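PDB 6WCD: DNA-(apurinic or apyrimidinic site) lyase from Xenopus laevis, which cleaves DNA as a metal-dependent 3'-5' exonuclease and, more weakly, incises the backbone beside abasic sites during base excision repair. Local coordinates for residues V37-L42 with L325-G330; N53-F58 with P318-K323; F254-S259 with T270-I275. All blocks are in the same frame, centred on the assembly; numbering follows the deposited sequence.

Contact 1: V37-L42 with L325-G330; sequences VTRDLL and LPEFAG
Glu327 OE1 is gripped by two donors, Arg39 NE at 3.0 Å and a water at 2.7 Å that also donates to the Arg39 carbonyl O. The second carboxylate oxygen, Glu327 OE2, takes Arg39 NH2 at 2.9 Å. This is a side-on, bidentate arginine-glutamate salt bridge at the surface of the DNase I-like catalytic domain, tying the loop after strand 29-33 to the segment that follows strand 310-312. Both oxygens use their syn lone pairs, and the guanidinium and carboxylate planes are only 5° apart, so two nearly straight bonds hold the groups flat and fix their mutual rotation. A lysine has a single terminal nitrogen, whereas arginine offers two parallel N-H groups to match the two oxygens. The Arg39 chain bends at its third torsion (chi3 80°), turning the NE edge toward the glutamate. Over one face of the guanidinium sits Leu325 CD2, 3.8 Å from Arg39 CZ, an apolar lid on a flat cation. The aliphatic parts meet as well: Leu42 CD2 lies against Glu327 CB. Helix 44-47 and the loop after it complete the setting by touching Phe328 through Glu44, Ala47 and Ile48. At the edge of that ring, near its plane, Phe328 CE1 comes 3.8 Å from the Leu42 carbonyl O.

Contact 2: N53-F58 with P318-K323; sequences NSYFSF and PPLCTK
The Tyr55 ring overlaps the turn 318-321 obliquely, with CE1 3.5 Å from Cys321 CB and CD1 beside Leu320 CB. Its first torsion, CG anti to the carbonyl carbon (chi1 -52°), brings the ring over to the turn, where the side chain crosses Pro318 at about a right angle and Tyr55 OH lies 3.3 Å from Pro318 CD. The hydroxyl has a polar partner too: Tyr55 OH donates to Asn53 OD1 at 2.7 Å, which steadies the ring's far end. Cys321 SG makes an oblique sulfur-aromatic contact with the same ring. Pro318 begins the type I turn and gives its carbonyl O to Cys321 N to close it, while its ring carbons CG and CD pack against the tyrosine. Next to it, Thr322 N donates to Ser54 O at 3.0 Å, an almost straight bond. Thr322 OG1 and Ser54 OG lie 2.7 Å apart, and Ser54 OG is also bonded to the Ala47 carbonyl. The threonine's other branch, CG2, meets Phe56 CD1 at 3.5 Å. A water bridges the strand's Phe56 N and the turn's Leu320 O. Thus the segment following strand 310-312 packs along strand 53-57, an outermost strand of a six-stranded sheet in the DNase I-like fold.

Contact 3: F254-S259 with T270-I275; sequences FTCWCS and TRIDYI
Backbone bonds join Thr255 and Cys256 to Thr270. Thr255 N donates to Thr270 O at 2.9 Å, Cys256 N makes a weak bond to the same oxygen, and Thr270 N returns one to Cys256 O. Two residues thus face one, a classic beta bulge in an antiparallel hydrogen-bonded pair. The side-chain bonds centre on Thr255 OG1, which donates to Asp273 OD2 at 2.7 Å and accepts from Ile272 N at 3.2 Å. Its first torsion (chi1 64°) sets this oxygen between the backbone N and carbonyl carbon, aimed at both partners, while CG2 goes to the apolar side, 3.9 Å from Arg271 CG. An alanine here would remove both bonds at OG1 and would probably give Asp273 more freedom to turn, with the Ile272 N-H left without this acceptor. Among the packing contacts, Cys256 CB rests 3.9 Å from Ile272 CG1, and Phe254 CB lies against the Thr270 backbone. The Arg271 guanidinium forms salt bridges with Asp241 and Asp192. Asp273 OD2 takes the threonine on its anti lone pair and is also hydrogen-bonded to His300 ND1. Such an aspartate-histidine pair is typical of the active site in the AP/ExoA nucleases, where Asp273 is, by similarity, important for catalysis; Thr255 probably helps position it from the second shell.

Contacts 1 and 2 are neighbours, their centres 11 Å apart, and both anchor the segment after strand 310-312, near the end of this catalytic-domain construct, one on the loop after strand 29-33 and the other on strand 53-57. They touch directly: Phe58 CD2 meets Arg39 CG at 3.4 Å, and Phe328 CD2 packs on Thr322 O. Contact 3 lies across the chain's centre from contact 2, with centres 26 Å apart and nearest atoms about 16 Å apart. Contact 3 holds Asp273, by similarity important for catalysis, whose side chain is about 3 Å from those of His300 and Asp183. Cys256 lies about 8 Å from the bound magnesium ion, side chain to metal. In contact 2 the side chain of Phe56 is about 10 Å from that of Glu34, a magnesium ligand.

Contact 1: V37-L42 with L325-G330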
ATOM      1  N   VAL A  37      -4.635  13.117   4.891  1.00 11.53           N
ATOM      2  CA  VAL A  37      -5.371  14.030   4.032  1.00 12.27           C
ATOM      3  C   VAL A  37      -6.813  13.563   3.898  1.00 14.03           C
ATOM      4  O   VAL A  37      -7.065  12.451   3.419  1.00 14.06           O
ATOM      5  CB  VAL A  37      -4.723  14.142   2.639  1.00 12.52           C
ATOM      6  CG1 VAL A  37      -5.523  15.109   1.755  1.00 15.68           C
ATOM      7  CG2 VAL A  37      -3.262  14.614   2.745  1.00 14.64           C
ATOM      8  N   THR A  38      -7.754  14.410   4.272  1.00 13.59           N
ATOM      9  CA  THR A  38      -9.155  14.204   4.003  1.00 12.85           C
ATOM     10  C   THR A  38      -9.657  15.321   3.112  1.00 15.34           C
ATOM     11  O   THR A  38      -9.039  16.402   3.016  1.00 15.53           O
ATOM     12  CB  THR A  38      -9.951  14.100   5.328  1.00 14.77           C
ATOM     13  OG1 THR A  38      -9.580  15.145   6.227  1.00 15.15           O
ATOM     14  CG2 THR A  38      -9.662  12.796   6.001  1.00 17.92           C
ATOM     15  N   ARG A  39     -10.824  15.107   2.471  1.00 14.30           N
ATOM     16  CA  ARG A  39     -11.213  16.039   1.418  1.00 17.40           C
ATOM     17  C   ARG A  39     -11.597  17.398   1.975  1.00 17.21           C
ATOM     18  O   ARG A  39     -11.481  18.417   1.260  1.00 21.38           O
ATOM     19  CB  ARG A  39     -12.377  15.499   0.599  1.00 22.79           C
ATOM     20  CG  ARG A  39     -11.857  14.719  -0.604  1.00 31.83           C
ATOM     21  CD  ARG A  39     -12.970  14.369  -1.551  1.00 38.32           C
ATOM     22  NE  ARG A  39     -13.388  15.441  -2.449  1.00 30.54           N
ATOM     23  CZ  ARG A  39     -14.415  15.295  -3.280  1.00 35.03           C
ATOM     24  NH1 ARG A  39     -15.080  14.146  -3.261  1.00 41.19           N
ATOM     25  NH2 ARG A  39     -14.766  16.242  -4.115  1.00 34.35           N
ATOM     26  N   ASP A  40     -12.111  17.463   3.213  1.00 16.01           N
ATOM     27  CA  ASP A  40     -12.491  18.719   3.829  1.00 20.71           C
ATOM     28  C   ASP A  40     -11.329  19.696   3.975  1.00 17.78           C
ATOM     29  O   ASP A  40     -11.577  20.905   4.056  1.00 20.07           O
ATOM     30  CB  ASP A  40     -13.126  18.435   5.204  1.00 20.38           C
ATOM     31  CG  ASP A  40     -12.178  17.739   6.180  1.00 25.50           C
ATOM     32  OD1 ASP A  40     -11.577  16.722   5.829  1.00 24.94           O
ATOM     33  OD2 ASP A  40     -12.052  18.186   7.338  1.00 26.97           O
ATOM     34  N   LEU A  41     -10.082  19.187   3.967  1.00 17.12           N
ATOM     35  CA  LEU A  41      -8.928  20.052   4.197  1.00 16.74           C
ATOM     36  C   LEU A  41      -8.534  20.872   2.963  1.00 18.17           C
ATOM     37  O   LEU A  41      -7.797  21.849   3.131  1.00 19.05           O
ATOM     38  CB  LEU A  41      -7.707  19.228   4.576  1.00 15.80           C
ATOM     39  CG  LEU A  41      -7.912  18.321   5.804  1.00 16.24           C
ATOM     40  CD1 LEU A  41      -6.613  17.513   5.987  1.00 18.59           C
ATOM     41  CD2 LEU A  41      -8.225  19.119   6.993  1.00 17.28           C
ATOM     42  N   LEU A  42      -9.031  20.530   1.778  1.00 17.32           N
ATOM     43  CA  LEU A  42      -8.682  21.257   0.530  1.00 17.05           C
ATOM     44  C   LEU A  42      -7.165  21.367   0.321  1.00 16.58           C
ATOM     45  O   LEU A  42      -6.663  22.393  -0.173  1.00 17.80           O
ATOM     46  CB  LEU A  42      -9.316  22.632   0.496  1.00 20.57           C
ATOM     47  CG  LEU A  42     -10.820  22.755   0.778  1.00 20.78           C
ATOM     48  CD1 LEU A  42     -11.298  24.191   0.906  1.00 23.90           C
ATOM     49  CD2 LEU A  42     -11.567  22.021  -0.315  1.00 27.54           C
ATOM     50  N   LEU A 325     -10.679  16.545  -9.186  1.00 20.01           N
ATOM     51  CA  LEU A 325     -11.493  16.961  -8.064  1.00 20.56           C
ATOM     52  C   LEU A 325     -11.992  18.384  -8.277  1.00 19.95           C
ATOM     53  O   LEU A 325     -11.188  19.284  -8.577  1.00 24.64           O
ATOM     54  CB  LEU A 325     -10.684  16.843  -6.760  1.00 18.65           C
ATOM     55  CG  LEU A 325     -10.408  15.430  -6.308  1.00 21.35           C
ATOM     56  CD1 LEU A 325      -9.370  15.433  -5.183  1.00 23.36           C
ATOM     57  CD2 LEU A 325     -11.676  14.719  -5.851  1.00 26.60           C
ATOM     58  N   PRO A 326     -13.297  18.639  -8.107  1.00 23.29           N
ATOM     59  CA  PRO A 326     -13.834  19.971  -8.421  1.00 31.14           C
ATOM     60  C   PRO A 326     -13.214  21.089  -7.595  1.00 26.54           C
ATOM     61  O   PRO A 326     -13.079  22.213  -8.091  1.00 30.32           O
ATOM     62  CB  PRO A 326     -15.333  19.835  -8.106  1.00 34.67           C
ATOM     63  CG  PRO A 326     -15.627  18.387  -8.086  1.00 34.14           C
ATOM     64  CD  PRO A 326     -14.321  17.647  -7.753  1.00 25.36           C
ATOM     65  N   GLU A 327     -12.826  20.803  -6.354  1.00 26.57           N
ATOM     66  CA  GLU A 327     -12.225  21.840  -5.520  1.00 26.90           C
ATOM     67  C   GLU A 327     -10.890  22.317  -6.051  1.00 27.78           C
ATOM     68  O   GLU A 327     -10.457  23.418  -5.692  1.00 30.19           O
ATOM     69  CB  GLU A 327     -12.076  21.330  -4.097  1.00 25.76           C
ATOM     70  CG  GLU A 327     -11.258  20.045  -3.909  1.00 26.34           C
ATOM     71  CD  GLU A 327     -12.116  18.758  -3.808  1.00 27.06           C
ATOM     72  OE1 GLU A 327     -11.736  17.848  -3.033  1.00 28.88           O
ATOM     73  OE2 GLU A 327     -13.132  18.657  -4.538  1.00 31.03           O
ATOM     74  N   PHE A 328     -10.231  21.536  -6.912  1.00 25.29           N
ATOM     75  CA  PHE A 328      -8.914  21.894  -7.423  1.00 27.90           C
ATOM     76  C   PHE A 328      -8.967  22.345  -8.891  1.00 34.42           C
ATOM     77  O   PHE A 328      -7.947  22.329  -9.581  1.00 36.37           O
ATOM     78  CB  PHE A 328      -7.946  20.712  -7.254  1.00 24.18           C
ATOM     79  CG  PHE A 328      -7.760  20.246  -5.822  1.00 25.52           C
ATOM     80  CD1 PHE A 328      -7.895  21.153  -4.777  1.00 28.34           C
ATOM     81  CD2 PHE A 328      -7.480  18.924  -5.522  1.00 25.47           C
ATOM     82  CE1 PHE A 328      -7.726  20.731  -3.478  1.00 24.02           C
ATOM     83  CE2 PHE A 328      -7.295  18.496  -4.178  1.00 27.50           C
ATOM     84  CZ  PHE A 328      -7.449  19.439  -3.172  1.00 21.19           C
ATOM     85  N   ALA A 329     -10.137  22.752  -9.383  1.00 35.18           N
ATOM     86  CA  ALA A 329     -10.269  23.044 -10.819  1.00 38.52           C
ATOM     87  C   ALA A 329      -9.461  24.265 -11.270  1.00 50.56           C
ATOM     88  O   ALA A 329      -9.134  24.371 -12.465  1.00 45.14           O
ATOM     89  CB  ALA A 329     -11.740  23.243 -11.175  1.00 40.71           C
ATOM     90  N   GLY A 330      -9.180  25.219 -10.378  1.00 36.81           N
ATOM     91  CA  GLY A 330      -8.283  26.320 -10.691  1.00 35.35           C
ATOM     92  C   GLY A 330      -9.016  27.629 -10.952  1.00 43.96           C
ATOM     93  O   GLY A 330     -10.232  27.679 -11.156  1.00 46.54           O
TER
HETATM   94  O   HOH W   1      -9.979  18.343  -1.004  1.00 22.94           O

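Contact 2: N53-F58 with P318-K323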
ATOM      1  N   ASN A  53       0.807  12.003 -11.450  1.00 13.51           N
ATOM      2  CA  ASN A  53      -0.643  11.914 -11.397  1.00 12.76           C
ATOM      3  C   ASN A  53      -0.976  11.016 -10.225  1.00 14.09           C
ATOM      4  O   ASN A  53      -0.349   9.957 -10.048  1.00 13.93           O
ATOM      5  CB  ASN A  53      -1.281  11.437 -12.710  1.00 13.41           C
ATOM      6  CG  ASN A  53      -0.707  10.162 -13.301  1.00 14.43           C
ATOM      7  OD1 ASN A  53      -1.329   9.078 -13.211  1.00 16.26           O
ATOM      8  ND2 ASN A  53       0.446  10.260 -13.930  1.00 18.58           N
ATOM      9  N   SER A  54      -1.905  11.448  -9.379  1.00 12.49           N
ATOM     10  CA  SER A  54      -2.108  10.766  -8.110  1.00 11.54           C
ATOM     11  C   SER A  54      -3.543  10.358  -7.876  1.00 11.57           C
ATOM     12  O   SER A  54      -4.474  10.939  -8.414  1.00 13.27           O
ATOM     13  CB  SER A  54      -1.639  11.624  -6.948  1.00 14.00           C
ATOM     14  OG  SER A  54      -2.472  12.800  -6.792  1.00 15.50           O
ATOM     15  N   TYR A  55      -3.676   9.363  -6.999  1.00 11.32           N
ATOM     16  CA  TYR A  55      -4.918   8.631  -6.709  1.00 10.05           C
ATOM     17  C   TYR A  55      -4.993   8.432  -5.211  1.00 10.83           C
ATOM     18  O   TYR A  55      -4.187   7.711  -4.639  1.00 11.60           O
ATOM     19  CB  TYR A  55      -4.948   7.288  -7.467  1.00 12.95           C
ATOM     20  CG  TYR A  55      -4.663   7.519  -8.937  1.00 11.87           C
ATOM     21  CD1 TYR A  55      -5.705   7.809  -9.826  1.00 12.65           C
ATOM     22  CD2 TYR A  55      -3.342   7.612  -9.406  1.00 12.84           C
ATOM     23  CE1 TYR A  55      -5.463   8.177 -11.144  1.00 13.92           C
ATOM     24  CE2 TYR A  55      -3.084   7.987 -10.704  1.00 11.60           C
ATOM     25  CZ  TYR A  55      -4.153   8.264 -11.571  1.00 12.55           C
ATOM     26  OH  TYR A  55      -3.943   8.665 -12.866  1.00 15.26           O
ATOM     27  N   PHE A  56      -5.970   9.064  -4.590  1.00 12.72           N
ATOM     28  CA  PHE A  56      -6.119   9.066  -3.131  1.00 11.92           C
ATOM     29  C   PHE A  56      -7.359   8.289  -2.751  1.00 12.45           C
ATOM     30  O   PHE A  56      -8.385   8.341  -3.459  1.00 15.67           O
ATOM     31  CB  PHE A  56      -6.271  10.485  -2.561  1.00 11.40           C
ATOM     32  CG  PHE A  56      -4.985  11.219  -2.339  1.00 12.99           C
ATOM     33  CD1 PHE A  56      -4.141  11.536  -3.345  1.00 13.49           C
ATOM     34  CD2 PHE A  56      -4.664  11.625  -1.063  1.00 13.04           C
ATOM     35  CE1 PHE A  56      -2.940  12.223  -3.111  1.00 13.33           C
ATOM     36  CE2 PHE A  56      -3.506  12.299  -0.810  1.00 13.53           C
ATOM     37  CZ  PHE A  56      -2.646  12.646  -1.850  1.00 12.96           C
ATOM     38  N   SER A  57      -7.315   7.681  -1.590  1.00 11.06           N
ATOM     39  CA  SER A  57      -8.524   7.302  -0.875  1.00 11.67           C
ATOM     40  C   SER A  57      -8.553   8.126   0.389  1.00 12.86           C
ATOM     41  O   SER A  57      -7.616   8.116   1.168  1.00 13.78           O
ATOM     42  CB  SER A  57      -8.546   5.812  -0.563  1.00 16.11           C
ATOM     43  OG  SER A  57      -9.806   5.482   0.086  1.00 19.15           O
ATOM     44  N   PHE A  58      -9.618   8.882   0.545  1.00 17.10           N
ATOM     45  CA  PHE A  58      -9.823   9.760   1.682  1.00 15.86           C
ATOM     46  C   PHE A  58     -10.750   9.129   2.708  1.00 17.62           C
ATOM     47  O   PHE A  58     -11.819   8.618   2.350  1.00 17.56           O
ATOM     48  CB  PHE A  58     -10.470  11.047   1.200  1.00 17.49           C
ATOM     49  CG  PHE A  58      -9.729  11.763   0.140  1.00 17.62           C
ATOM     50  CD1 PHE A  58      -8.614  12.503   0.422  1.00 15.13           C
ATOM     51  CD2 PHE A  58     -10.212  11.778  -1.164  1.00 25.96           C
ATOM     52  CE1 PHE A  58      -7.944  13.222  -0.532  1.00 17.80           C
ATOM     53  CE2 PHE A  58      -9.544  12.465  -2.177  1.00 27.30           C
ATOM     54  CZ  PHE A  58      -8.425  13.227  -1.858  1.00 26.11           C
ATOM     55  N   PRO A 318      -7.272   8.049 -15.286  1.00 15.89           N
ATOM     56  CA  PRO A 318      -8.620   7.595 -15.005  1.00 19.09           C
ATOM     57  C   PRO A 318      -9.337   8.540 -14.046  1.00 18.91           C
ATOM     58  O   PRO A 318      -8.689   9.349 -13.373  1.00 16.43           O
ATOM     59  CB  PRO A 318      -8.422   6.212 -14.394  1.00 24.18           C
ATOM     60  CG  PRO A 318      -6.988   6.078 -14.039  1.00 24.59           C
ATOM     61  CD  PRO A 318      -6.220   7.135 -14.780  1.00 16.79           C
ATOM     62  N   PRO A 319     -10.656   8.426 -13.916  1.00 18.41           N
ATOM     63  CA  PRO A 319     -11.441   9.483 -13.235  1.00 18.60           C
ATOM     64  C   PRO A 319     -11.115   9.683 -11.769  1.00 16.53           C
ATOM     65  O   PRO A 319     -11.467  10.751 -11.227  1.00 19.25           O
ATOM     66  CB  PRO A 319     -12.894   8.994 -13.407  1.00 24.05           C
ATOM     67  CG  PRO A 319     -12.869   8.177 -14.652  1.00 25.49           C
ATOM     68  CD  PRO A 319     -11.507   7.503 -14.702  1.00 21.10           C
ATOM     69  N   LEU A 320     -10.511   8.727 -11.097  1.00 16.04           N
ATOM     70  CA  LEU A 320     -10.168   8.865  -9.691  1.00 15.51           C
ATOM     71  C   LEU A 320      -9.045   9.867  -9.492  1.00 17.57           C
ATOM     72  O   LEU A 320      -8.814  10.297  -8.371  1.00 17.02           O
ATOM     73  CB  LEU A 320      -9.747   7.527  -9.089  1.00 15.24           C
ATOM     74  CG  LEU A 320      -9.442   7.461  -7.610  1.00 16.88           C
ATOM     75  CD1 LEU A 320     -10.630   7.891  -6.758  1.00 22.77           C
ATOM     76  CD2 LEU A 320      -9.054   6.035  -7.218  1.00 18.28           C
ATOM     77  N   CYS A 321      -8.346  10.227 -10.531  1.00 15.28           N
ATOM     78  CA  CYS A 321      -7.193  11.105 -10.358  1.00 14.18           C
ATOM     79  C   CYS A 321      -7.603  12.412  -9.660  1.00 14.52           C
ATOM     80  O   CYS A 321      -8.648  13.023  -9.962  1.00 16.35           O
ATOM     81  CB  CYS A 321      -6.556  11.432 -11.705  1.00 15.67           C
ATOM     82  SG  CYS A 321      -5.038  12.375 -11.626  1.00 17.59           S
ATOM     83  N   THR A 322      -6.755  12.849  -8.723  1.00 14.37           N
ATOM     84  CA  THR A 322      -6.973  14.069  -7.960  1.00 13.54           C
ATOM     85  C   THR A 322      -7.116  15.302  -8.832  1.00 15.74           C
ATOM     86  O   THR A 322      -7.753  16.288  -8.426  1.00 18.18           O
ATOM     87  CB  THR A 322      -5.829  14.285  -6.978  1.00 15.94           C
ATOM     88  OG1 THR A 322      -4.606  14.268  -7.686  1.00 17.02           O
ATOM     89  CG2 THR A 322      -5.785  13.228  -5.904  1.00 15.88           C
ATOM     90  N   LYS A 323      -6.543  15.288 -10.042  1.00 16.25           N
ATOM     91  CA  LYS A 323      -6.623  16.492 -10.870  1.00 19.10           C
ATOM     92  C   LYS A 323      -8.053  16.792 -11.291  1.00 21.24           C
ATOM     93  O   LYS A 323      -8.341  17.921 -11.680  1.00 24.72           O
ATOM     94  CB  LYS A 323      -5.727  16.345 -12.087  1.00 21.29           C
ATOM     95  CG  LYS A 323      -6.194  15.400 -13.141  1.00 20.99           C
ATOM     96  CD  LYS A 323      -5.115  15.359 -14.250  1.00 31.68           C
ATOM     97  CE  LYS A 323      -5.572  14.623 -15.449  1.00 42.43           C
ATOM     98  NZ  LYS A 323      -4.493  14.627 -16.478  1.00 39.83           N
TER
HETATM   99  O   HOH W   2      -2.719  14.341  -9.791  1.00 18.03           O
HETATM  100  O   HOH W   3      -8.132  10.633  -5.778  1.00 17.83           O

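Contact 3: F254-S259 with T270-I275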
ATOM      1  N   PHE A 254      14.253  -3.486  10.146  1.00 16.70           N
ATOM      2  CA  PHE A 254      12.985  -2.949  10.593  1.00 14.73           C
ATOM      3  C   PHE A 254      12.538  -1.737   9.775  1.00 15.39           C
ATOM      4  O   PHE A 254      13.345  -1.100   9.082  1.00 15.52           O
ATOM      5  CB  PHE A 254      13.058  -2.573  12.066  1.00 16.29           C
ATOM      6  CG  PHE A 254      13.553  -3.718  12.957  1.00 19.44           C
ATOM      7  CD1 PHE A 254      13.170  -5.031  12.706  1.00 17.89           C
ATOM      8  CD2 PHE A 254      14.391  -3.448  14.003  1.00 22.21           C
ATOM      9  CE1 PHE A 254      13.624  -6.075  13.510  1.00 17.35           C
ATOM     10  CE2 PHE A 254      14.842  -4.482  14.827  1.00 21.08           C
ATOM     11  CZ  PHE A 254      14.440  -5.793  14.570  1.00 21.01           C
ATOM     12  N   THR A 255      11.230  -1.472   9.792  1.00 13.07           N
ATOM     13  CA  THR A 255      10.650  -0.362   9.053  1.00 11.84           C
ATOM     14  C   THR A 255       9.901   0.626   9.925  1.00 12.98           C
ATOM     15  O   THR A 255       9.391   1.639   9.413  1.00 14.05           O
ATOM     16  CB  THR A 255       9.721  -0.854   7.959  1.00 14.03           C
ATOM     17  OG1 THR A 255       8.590  -1.552   8.502  1.00 14.13           O
ATOM     18  CG2 THR A 255      10.458  -1.732   6.992  1.00 15.38           C
ATOM     19  N   CYS A 256       9.755   0.338  11.226  1.00 12.74           N
ATOM     20  CA  CYS A 256       8.914   1.125  12.103  1.00 14.10           C
ATOM     21  C   CYS A 256       9.520   1.154  13.475  1.00 15.59           C
ATOM     22  O   CYS A 256       9.852   0.083  14.029  1.00 16.39           O
ATOM     23  CB  CYS A 256       7.503   0.559  12.144  1.00 14.22           C
ATOM     24  SG  CYS A 256       6.344   1.537  13.201  1.00 19.60           S
ATOM     25  N   TRP A 257       9.595   2.368  14.071  1.00 15.24           N
ATOM     26  CA  TRP A 257      10.117   2.608  15.412  1.00 16.95           C
ATOM     27  C   TRP A 257       9.210   3.655  16.052  1.00 26.96           C
ATOM     28  O   TRP A 257       8.908   4.698  15.427  1.00 22.02           O
ATOM     29  CB  TRP A 257      11.553   3.139  15.397  1.00 17.75           C
ATOM     30  CG  TRP A 257      12.545   2.356  14.563  1.00 14.57           C
ATOM     31  CD1 TRP A 257      13.420   1.448  14.993  1.00 18.18           C
ATOM     32  CD2 TRP A 257      12.705   2.441  13.134  1.00 14.16           C
ATOM     33  NE1 TRP A 257      14.157   0.945  13.943  1.00 18.23           N
ATOM     34  CE2 TRP A 257      13.707   1.541  12.779  1.00 17.09           C
ATOM     35  CE3 TRP A 257      12.087   3.201  12.147  1.00 16.45           C
ATOM     36  CZ2 TRP A 257      14.130   1.378  11.500  1.00 19.65           C
ATOM     37  CZ3 TRP A 257      12.530   3.035  10.825  1.00 19.03           C
ATOM     38  CH2 TRP A 257      13.495   2.128  10.522  1.00 18.37           C
ATOM     39  N   CYS A 258       8.869   3.473  17.313  1.00 26.24           N
ATOM     40  CA  CYS A 258       7.994   4.453  17.916  1.00 27.10           C
ATOM     41  C   CYS A 258       8.663   5.814  18.047  1.00 30.56           C
ATOM     42  O   CYS A 258       9.851   5.926  18.198  1.00 27.61           O
ATOM     43  CB  CYS A 258       7.434   3.972  19.242  1.00 30.00           C
ATOM     44  SG  CYS A 258       8.703   3.767  20.518  1.00 30.00           S
ATOM     45  N   SER A 259       7.865   6.859  18.061  1.00 30.11           N
ATOM     46  CA  SER A 259       8.446   8.196  18.038  1.00 36.98           C
ATOM     47  C   SER A 259       9.202   8.495  19.316  1.00 43.37           C
ATOM     48  O   SER A 259      10.131   9.306  19.313  1.00 46.68           O
ATOM     49  CB  SER A 259       7.348   9.243  17.823  1.00 54.32           C
ATOM     50  OG  SER A 259       6.753   9.083  16.544  1.00 61.72           O
ATOM     51  N   THR A 270      10.312  -2.879  14.376  1.00 16.71           N
ATOM     52  CA  THR A 270       9.613  -4.016  13.787  0.52 17.57           C
ATOM     53  C   THR A 270       9.524  -3.804  12.290  1.00 16.08           C
ATOM     54  O   THR A 270       9.513  -2.667  11.836  1.00 15.08           O
ATOM     55  CB  THR A 270       8.198  -4.168  14.345  0.52 19.21           C
ATOM     56  OG1 THR A 270       8.210  -4.028  15.771  0.52 33.26           O
ATOM     57  CG2 THR A 270       7.675  -5.513  13.982  0.52 13.92           C
ATOM     58  N   ARG A 271       9.439  -4.907  11.515  1.00 15.78           N
ATOM     59  CA  ARG A 271       9.199  -4.822  10.065  1.00 15.03           C
ATOM     60  C   ARG A 271       7.705  -5.111   9.808  1.00 16.15           C
ATOM     61  O   ARG A 271       7.261  -6.260   9.983  1.00 16.47           O
ATOM     62  CB  ARG A 271      10.070  -5.774   9.262  1.00 15.67           C
ATOM     63  CG  ARG A 271       9.925  -5.509   7.715  1.00 15.92           C
ATOM     64  CD  ARG A 271      10.869  -6.366   6.881  1.00 16.35           C
ATOM     65  NE  ARG A 271      10.498  -7.764   6.978  1.00 17.32           N
ATOM     66  CZ  ARG A 271       9.818  -8.445   6.066  1.00 16.53           C
ATOM     67  NH1 ARG A 271       9.455  -7.895   4.924  1.00 15.89           N
ATOM     68  NH2 ARG A 271       9.482  -9.698   6.330  1.00 18.98           N
ATOM     69  N   ILE A 272       6.942  -4.080   9.451  1.00 14.92           N
ATOM     70  CA  ILE A 272       5.494  -4.200   9.242  1.00 12.46           C
ATOM     71  C   ILE A 272       5.078  -3.605   7.897  1.00 13.48           C
ATOM     72  O   ILE A 272       3.856  -3.564   7.601  1.00 14.07           O
ATOM     73  CB  ILE A 272       4.674  -3.589  10.398  1.00 14.86           C
ATOM     74  CG1 ILE A 272       5.035  -2.109  10.613  1.00 15.60           C
ATOM     75  CG2 ILE A 272       4.814  -4.455  11.664  1.00 18.77           C
ATOM     76  CD1 ILE A 272       4.080  -1.409  11.563  1.00 18.73           C
ATOM     77  N   ASP A 273       6.022  -3.165   7.101  1.00 12.64           N
ATOM     78  CA  ASP A 273       5.797  -2.632   5.761  1.00 13.62           C
ATOM     79  C   ASP A 273       6.373  -3.595   4.736  1.00 14.45           C
ATOM     80  O   ASP A 273       7.535  -4.014   4.822  1.00 14.62           O
ATOM     81  CB  ASP A 273       6.463  -1.282   5.697  1.00 12.86           C
ATOM     82  CG  ASP A 273       5.857  -0.304   6.705  1.00 17.30           C
ATOM     83  OD1 ASP A 273       4.695   0.191   6.448  1.00 18.43           O
ATOM     84  OD2 ASP A 273       6.461  -0.025   7.774  1.00 16.12           O
ATOM     85  N   TYR A 274       5.555  -3.935   3.757  1.00 12.17           N
ATOM     86  CA  TYR A 274       5.812  -4.995   2.829  1.00 10.87           C
ATOM     87  C   TYR A 274       5.561  -4.577   1.407  1.00 11.99           C
ATOM     88  O   TYR A 274       4.749  -3.701   1.109  1.00 12.18           O
ATOM     89  CB  TYR A 274       4.885  -6.195   3.102  1.00 12.31           C
ATOM     90  CG  TYR A 274       4.982  -6.829   4.446  1.00 13.83           C
ATOM     91  CD1 TYR A 274       5.647  -8.010   4.606  1.00 14.87           C
ATOM     92  CD2 TYR A 274       4.308  -6.324   5.527  1.00 14.98           C
ATOM     93  CE1 TYR A 274       5.685  -8.670   5.812  1.00 17.23           C
ATOM     94  CE2 TYR A 274       4.376  -6.943   6.744  1.00 15.54           C
ATOM     95  CZ  TYR A 274       5.029  -8.122   6.882  1.00 16.44           C
ATOM     96  OH  TYR A 274       5.077  -8.820   8.071  1.00 19.01           O
ATOM     97  N   ILE A 275       6.264  -5.283   0.483  1.00 12.43           N
ATOM     98  CA  ILE A 275       5.917  -5.317  -0.938  1.00 11.17           C
ATOM     99  C   ILE A 275       5.687  -6.776  -1.273  1.00 11.47           C
ATOM    100  O   ILE A 275       6.629  -7.579  -1.372  1.00 13.15           O
ATOM    101  CB  ILE A 275       6.984  -4.665  -1.838  1.00 11.50           C
ATOM    102  CG1 ILE A 275       7.134  -3.207  -1.431  1.00 13.54           C
ATOM    103  CG2 ILE A 275       6.594  -4.853  -3.293  1.00 12.95           C
ATOM    104  CD1 ILE A 275       8.283  -2.473  -2.125  1.00 14.84           C
TER